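Long-range contacts in rusticyanin (Thiobacillus ferrooxidans, PDB 2CAL), which carries electrons from cytochrome c552 to the A-type oxidase in the periplasm as a blue copper protein with one copper ion per subunit: residues V37-A42 and F53-K58; D72-N77 and Y121-W126. The protein carries 1 engineered substitution. All blocks are in the same frame, centred on the assembly; numbering follows the deposited sequence. Where two conformers were deposited one is given.

Interaction 1: residues V37-A42 and F53-K58; sequences VHVVAA and FEVHDK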
# COMPACT_ATOMS: atom_id res chain seq x y z
N VAL A 37 0.80 3.22 14.32
CA VAL A 37 1.70 3.66 13.24
C VAL A 37 0.85 4.00 12.01
O VAL A 37 -0.25 3.46 11.84
CB VAL A 37 2.79 2.65 12.97
CG1 VAL A 37 3.50 2.29 14.28
CG2 VAL A 37 2.23 1.37 12.30
N HIS A 38 1.36 4.91 11.21
CA HIS A 38 0.59 5.45 10.06
C HIS A 38 1.37 5.23 8.79
O HIS A 38 2.40 5.86 8.57
CB HIS A 38 0.30 6.93 10.32
CG HIS A 38 -0.31 7.13 11.69
ND1 HIS A 38 -1.68 7.24 11.91
CD2 HIS A 38 0.24 7.28 12.91
CE1 HIS A 38 -1.93 7.40 13.22
NE2 HIS A 38 -0.75 7.43 13.84
N VAL A 39 0.92 4.26 7.99
CA VAL A 39 1.51 3.89 6.71
C VAL A 39 0.73 4.62 5.61
O VAL A 39 -0.49 4.43 5.53
CB VAL A 39 1.41 2.38 6.50
CG1 VAL A 39 1.97 2.01 5.12
CG2 VAL A 39 2.14 1.62 7.61
N VAL A 40 1.44 5.39 4.79
CA VAL A 40 0.72 6.05 3.66
C VAL A 40 1.39 5.55 2.39
O VAL A 40 2.56 5.85 2.09
CB VAL A 40 0.71 7.58 3.78
CG1 VAL A 40 -0.14 8.14 2.63
CG2 VAL A 40 0.16 8.02 5.13
N ALA A 41 0.61 4.78 1.63
CA ALA A 41 1.07 4.17 0.40
C ALA A 41 0.34 4.72 -0.82
O ALA A 41 -0.85 5.03 -0.72
CB ALA A 41 0.79 2.65 0.45
N ALA A 42 1.06 4.82 -1.92
CA ALA A 42 0.45 5.26 -3.19
C ALA A 42 0.84 4.33 -4.29
O ALA A 42 1.91 3.74 -4.33
CB ALA A 42 0.95 6.66 -3.55
N PHE A 53 4.34 0.36 -5.80
CA PHE A 53 3.86 1.15 -4.69
C PHE A 53 4.99 2.05 -4.15
O PHE A 53 6.13 1.56 -4.07
CB PHE A 53 3.40 0.27 -3.52
CG PHE A 53 2.22 -0.64 -3.81
CD1 PHE A 53 0.93 -0.13 -3.84
CD2 PHE A 53 2.41 -2.01 -4.02
CE1 PHE A 53 -0.16 -0.99 -4.02
CE2 PHE A 53 1.35 -2.87 -4.18
CZ PHE A 53 0.06 -2.35 -4.18
N GLU A 54 4.62 3.26 -3.75
CA GLU A 54 5.57 4.12 -3.05
C GLU A 54 5.05 4.29 -1.61
O GLU A 54 3.87 4.56 -1.36
CB GLU A 54 5.72 5.47 -3.74
CG GLU A 54 6.67 5.43 -4.95
CD GLU A 54 6.15 4.56 -6.08
OE1 GLU A 54 5.09 4.84 -6.68
OE2 GLU A 54 6.92 3.61 -6.36
N VAL A 55 6.01 4.20 -0.70
CA VAL A 55 5.75 4.44 0.72
C VAL A 55 6.94 5.26 1.22
O VAL A 55 8.09 4.84 1.07
CB VAL A 55 5.62 3.14 1.56
CG1 VAL A 55 5.39 3.46 3.04
CG2 VAL A 55 4.49 2.27 1.04
N HIS A 56 6.64 6.42 1.79
CA HIS A 56 7.69 7.31 2.33
C HIS A 56 8.72 7.62 1.24
O HIS A 56 9.93 7.69 1.46
CB HIS A 56 8.36 6.73 3.60
CG HIS A 56 8.80 7.83 4.55
ND1 HIS A 56 8.14 8.04 5.72
CD2 HIS A 56 9.74 8.77 4.45
CE1 HIS A 56 8.70 9.09 6.35
NE2 HIS A 56 9.68 9.53 5.60
N ASP A 57 8.23 7.81 -0.01
CA ASP A 57 9.01 8.16 -1.16
C ASP A 57 9.96 7.08 -1.65
O ASP A 57 10.84 7.36 -2.46
CB ASP A 57 9.82 9.45 -0.93
CG ASP A 57 9.90 10.29 -2.20
OD1 ASP A 57 8.95 10.32 -2.99
OD2 ASP A 57 10.96 10.91 -2.33
N LYS A 58 9.77 5.84 -1.19
CA LYS A 58 10.58 4.70 -1.60
C LYS A 58 9.72 3.72 -2.42
O LYS A 58 8.53 3.58 -2.18
CB LYS A 58 11.17 3.95 -0.41
CG LYS A 58 12.06 4.81 0.51
CD LYS A 58 13.27 5.36 -0.27
CE LYS A 58 14.22 4.28 -0.73
NZ LYS A 58 15.31 4.82 -1.60
O HOH W 1 4.16 8.08 1.93

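Interaction 2: residues D72-N77 and Y121-W126; sequences DVTFIN and YTDFTW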
# COMPACT_ATOMS: atom_id res chain seq x y z
N ASP A 72 -2.50 1.92 10.87
CA ASP A 72 -3.50 2.68 10.13
C ASP A 72 -2.90 2.91 8.76
O ASP A 72 -1.87 3.60 8.60
CB ASP A 72 -3.79 4.00 10.83
CG ASP A 72 -4.62 3.84 12.08
OD1 ASP A 72 -5.23 2.79 12.40
OD2 ASP A 72 -4.69 4.86 12.82
N VAL A 73 -3.51 2.28 7.76
CA VAL A 73 -3.04 2.36 6.37
C VAL A 73 -3.94 3.37 5.61
O VAL A 73 -5.17 3.26 5.63
CB VAL A 73 -3.09 1.01 5.66
CG1 VAL A 73 -2.54 1.13 4.24
CG2 VAL A 73 -2.27 -0.01 6.45
N THR A 74 -3.30 4.28 4.93
CA THR A 74 -3.94 5.14 3.93
C THR A 74 -3.39 4.74 2.57
O THR A 74 -2.17 4.62 2.41
CB THR A 74 -3.60 6.62 4.18
OG1 THR A 74 -3.98 6.97 5.52
CG2 THR A 74 -4.37 7.51 3.21
N PHE A 75 -4.27 4.41 1.62
CA PHE A 75 -3.87 4.03 0.28
C PHE A 75 -4.49 4.97 -0.75
O PHE A 75 -5.70 5.20 -0.71
CB PHE A 75 -4.30 2.58 -0.02
CG PHE A 75 -4.03 2.17 -1.46
CD1 PHE A 75 -2.78 2.20 -2.03
CD2 PHE A 75 -5.10 1.76 -2.26
CE1 PHE A 75 -2.54 1.84 -3.33
CE2 PHE A 75 -4.88 1.39 -3.59
CZ PHE A 75 -3.63 1.44 -4.12
N ILE A 76 -3.63 5.53 -1.58
CA ILE A 76 -3.98 6.52 -2.60
C ILE A 76 -3.61 5.99 -3.97
O ILE A 76 -2.49 5.57 -4.17
CB ILE A 76 -3.23 7.86 -2.31
CG1 ILE A 76 -3.37 8.35 -0.87
CG2 ILE A 76 -3.68 8.91 -3.33
CD1 ILE A 76 -2.30 9.34 -0.49
N ASN A 77 -4.55 6.05 -4.91
CA ASN A 77 -4.22 5.66 -6.28
C ASN A 77 -3.97 6.89 -7.14
O ASN A 77 -4.93 7.56 -7.55
CB ASN A 77 -5.33 4.82 -6.91
CG ASN A 77 -5.08 4.45 -8.34
OD1 ASN A 77 -6.05 4.18 -9.12
ND2 ASN A 77 -3.85 4.45 -8.77
N TYR A 121 -8.82 7.61 -2.61
CA TYR A 121 -8.02 7.08 -1.50
C TYR A 121 -9.01 6.51 -0.47
O TYR A 121 -10.21 6.77 -0.43
CB TYR A 121 -7.11 8.15 -0.90
CG TYR A 121 -7.84 9.16 -0.05
CD1 TYR A 121 -8.51 10.24 -0.61
CD2 TYR A 121 -7.86 9.02 1.33
CE1 TYR A 121 -9.17 11.17 0.19
CE2 TYR A 121 -8.53 9.94 2.11
CZ TYR A 121 -9.18 11.01 1.56
OH TYR A 121 -9.82 11.88 2.42
N THR A 122 -8.41 5.70 0.42
CA THR A 122 -9.14 5.07 1.52
C THR A 122 -8.22 4.83 2.70
O THR A 122 -6.99 4.90 2.59
CB THR A 122 -9.79 3.76 1.04
OG1 THR A 122 -10.75 3.33 2.03
CG2 THR A 122 -8.83 2.64 0.81
N ASP A 123 -8.85 4.59 3.84
CA ASP A 123 -8.16 4.29 5.08
C ASP A 123 -8.70 2.97 5.64
O ASP A 123 -9.91 2.78 5.67
CB ASP A 123 -8.37 5.41 6.08
CG ASP A 123 -7.48 6.60 5.84
OD1 ASP A 123 -6.33 6.58 6.35
OD2 ASP A 123 -7.98 7.51 5.16
N PHE A 124 -7.80 2.15 6.15
CA PHE A 124 -8.25 0.96 6.92
C PHE A 124 -7.28 0.74 8.10
O PHE A 124 -6.15 1.23 8.06
CB PHE A 124 -8.39 -0.26 6.04
CG PHE A 124 -7.14 -0.81 5.44
CD1 PHE A 124 -6.35 -1.72 6.11
CD2 PHE A 124 -6.73 -0.44 4.16
CE1 PHE A 124 -5.19 -2.21 5.53
CE2 PHE A 124 -5.57 -0.94 3.60
CZ PHE A 124 -4.77 -1.83 4.26
N THR A 125 -7.77 0.00 9.08
CA THR A 125 -6.93 -0.35 10.23
C THR A 125 -6.61 -1.82 10.20
O THR A 125 -7.32 -2.66 9.63
CB THR A 125 -7.66 0.04 11.50
OG1 THR A 125 -6.75 0.10 12.61
CG2 THR A 125 -8.69 -0.99 11.96
N TRP A 126 -5.52 -2.21 10.85
CA TRP A 126 -4.95 -3.54 10.80
C TRP A 126 -4.26 -3.82 12.11
O TRP A 126 -3.48 -3.00 12.59
CB TRP A 126 -3.98 -3.65 9.61
CG TRP A 126 -3.30 -4.97 9.37
CD1 TRP A 126 -3.87 -6.24 9.49
CD2 TRP A 126 -1.93 -5.18 8.93
NE1 TRP A 126 -2.92 -7.18 9.16
CE2 TRP A 126 -1.72 -6.58 8.83
CE3 TRP A 126 -0.85 -4.33 8.64
CZ2 TRP A 126 -0.50 -7.10 8.45
CZ3 TRP A 126 0.35 -4.86 8.27
CH2 TRP A 126 0.52 -6.23 8.17
O HOH W 2 -5.83 4.51 8.21

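Interaction 1: residues V37-A42 and F53-K58
Ala42 and Glu54 form an antiparallel hydrogen-bonded pair where strands 36-43 and 53-55 meet; the axes of the two short segments approach to 4.7 Å, with 148° between their N-to-C directions. Ala42 N donates to Glu54 O at 2.9 Å and Glu54 N to Ala42 O at 2.8 Å. From there the chains splay: water 1 donates to Val40 O (2.7 Å) and accepts from His56 N (3.0 Å), so it replaces a direct backbone bond at the point where the type I' turn Val55 to Lys58 begins. Val55 carries the apolar side. Its CG2 lies 3.8 Å from Ala41 CB, while CG1, anti to the backbone N (chi1 179°), reaches toward Val39 CG1 at 4.3 Å. Phe53 CA makes a CA-H...O contact with Ala42 O at 3.3 Å, and that oxygen lies at the edge of the Phe53 ring, near its plane. The Glu54 chain bends at chi2 (66°), and its carboxylate is bound by Ser52 OG and Leu45 N. Phe53 meets Phe86 edge-to-face and packs near the copper ligands Cys137 and Met147. Val39 and Val55 rest on Leu63 of strand 62-65 in the other sheet, and strand 70-77 flanks strand 36-43 through backbone hydrogen bonds.

Interaction 2: residues D72-N77 and Y121-W126
An antiparallel ladder in one sheet of the cupredoxin beta-sandwich joins strands 70-77 and 119-126, and Val73 and Phe124 form one of its hydrogen-bonded pairs. Val73 N gives a bond to Phe124 O and Phe124 N returns one to Val73 O, both 2.9 Å; Phe75 and Thr122 repeat the exchange. On the face bearing these four side chains, Val73 CB lies over one face of the Phe124 ring, 3.8 Å from its centroid and 19° off the normal, a CH-pi contact. With CG between the backbone N and the carbonyl carbon (chi1 66°), the Phe124 ring comes nearer to Val73. The other face carries two polar pairs and, at its far end, Ile76 against Tyr121. Thr74 OG1 donates to Asp123 OD1 over a short 2.5 Å, on the syn side but 33° out of the carboxylate plane. Asp72 and Thr125 lie alongside each other; in one conformer Thr125 OG1 donates to Asp72 OD1 (3.1 Å), a bond that a second conformer makes doubtful. Ile76 CG1 packs at 3.7 Å on Tyr121 CB, and helix 11-18 touches both residues. Such antiparallel pairing within one sheet is typical of the cupredoxin beta-sandwich, and here it places Phe75 beside the copper ligand His84.

From the N terminus, strand 36-43 comes first, and interaction 1 closes the loop 44-52 of the hairpin. Strand 70-77 then runs parallel beside strand 36-43, and interaction 2 opens there, spanning 43 intervening residues that include the copper ligand His84 before strand 119-126 returns. The two contacts are therefore in series, neither nested nor crossed. They nevertheless share one sheet: strands 36-43 and 70-77 are neighbours, probably hydrogen-bonded from Val39 O to Thr74 N and from Thr74 O to Ala41 N, and the sheet runs in the order 119-126, 70-77, 36-43, 53-55. Phe53 and Phe75, one from each contact, touch on the side facing the copper site.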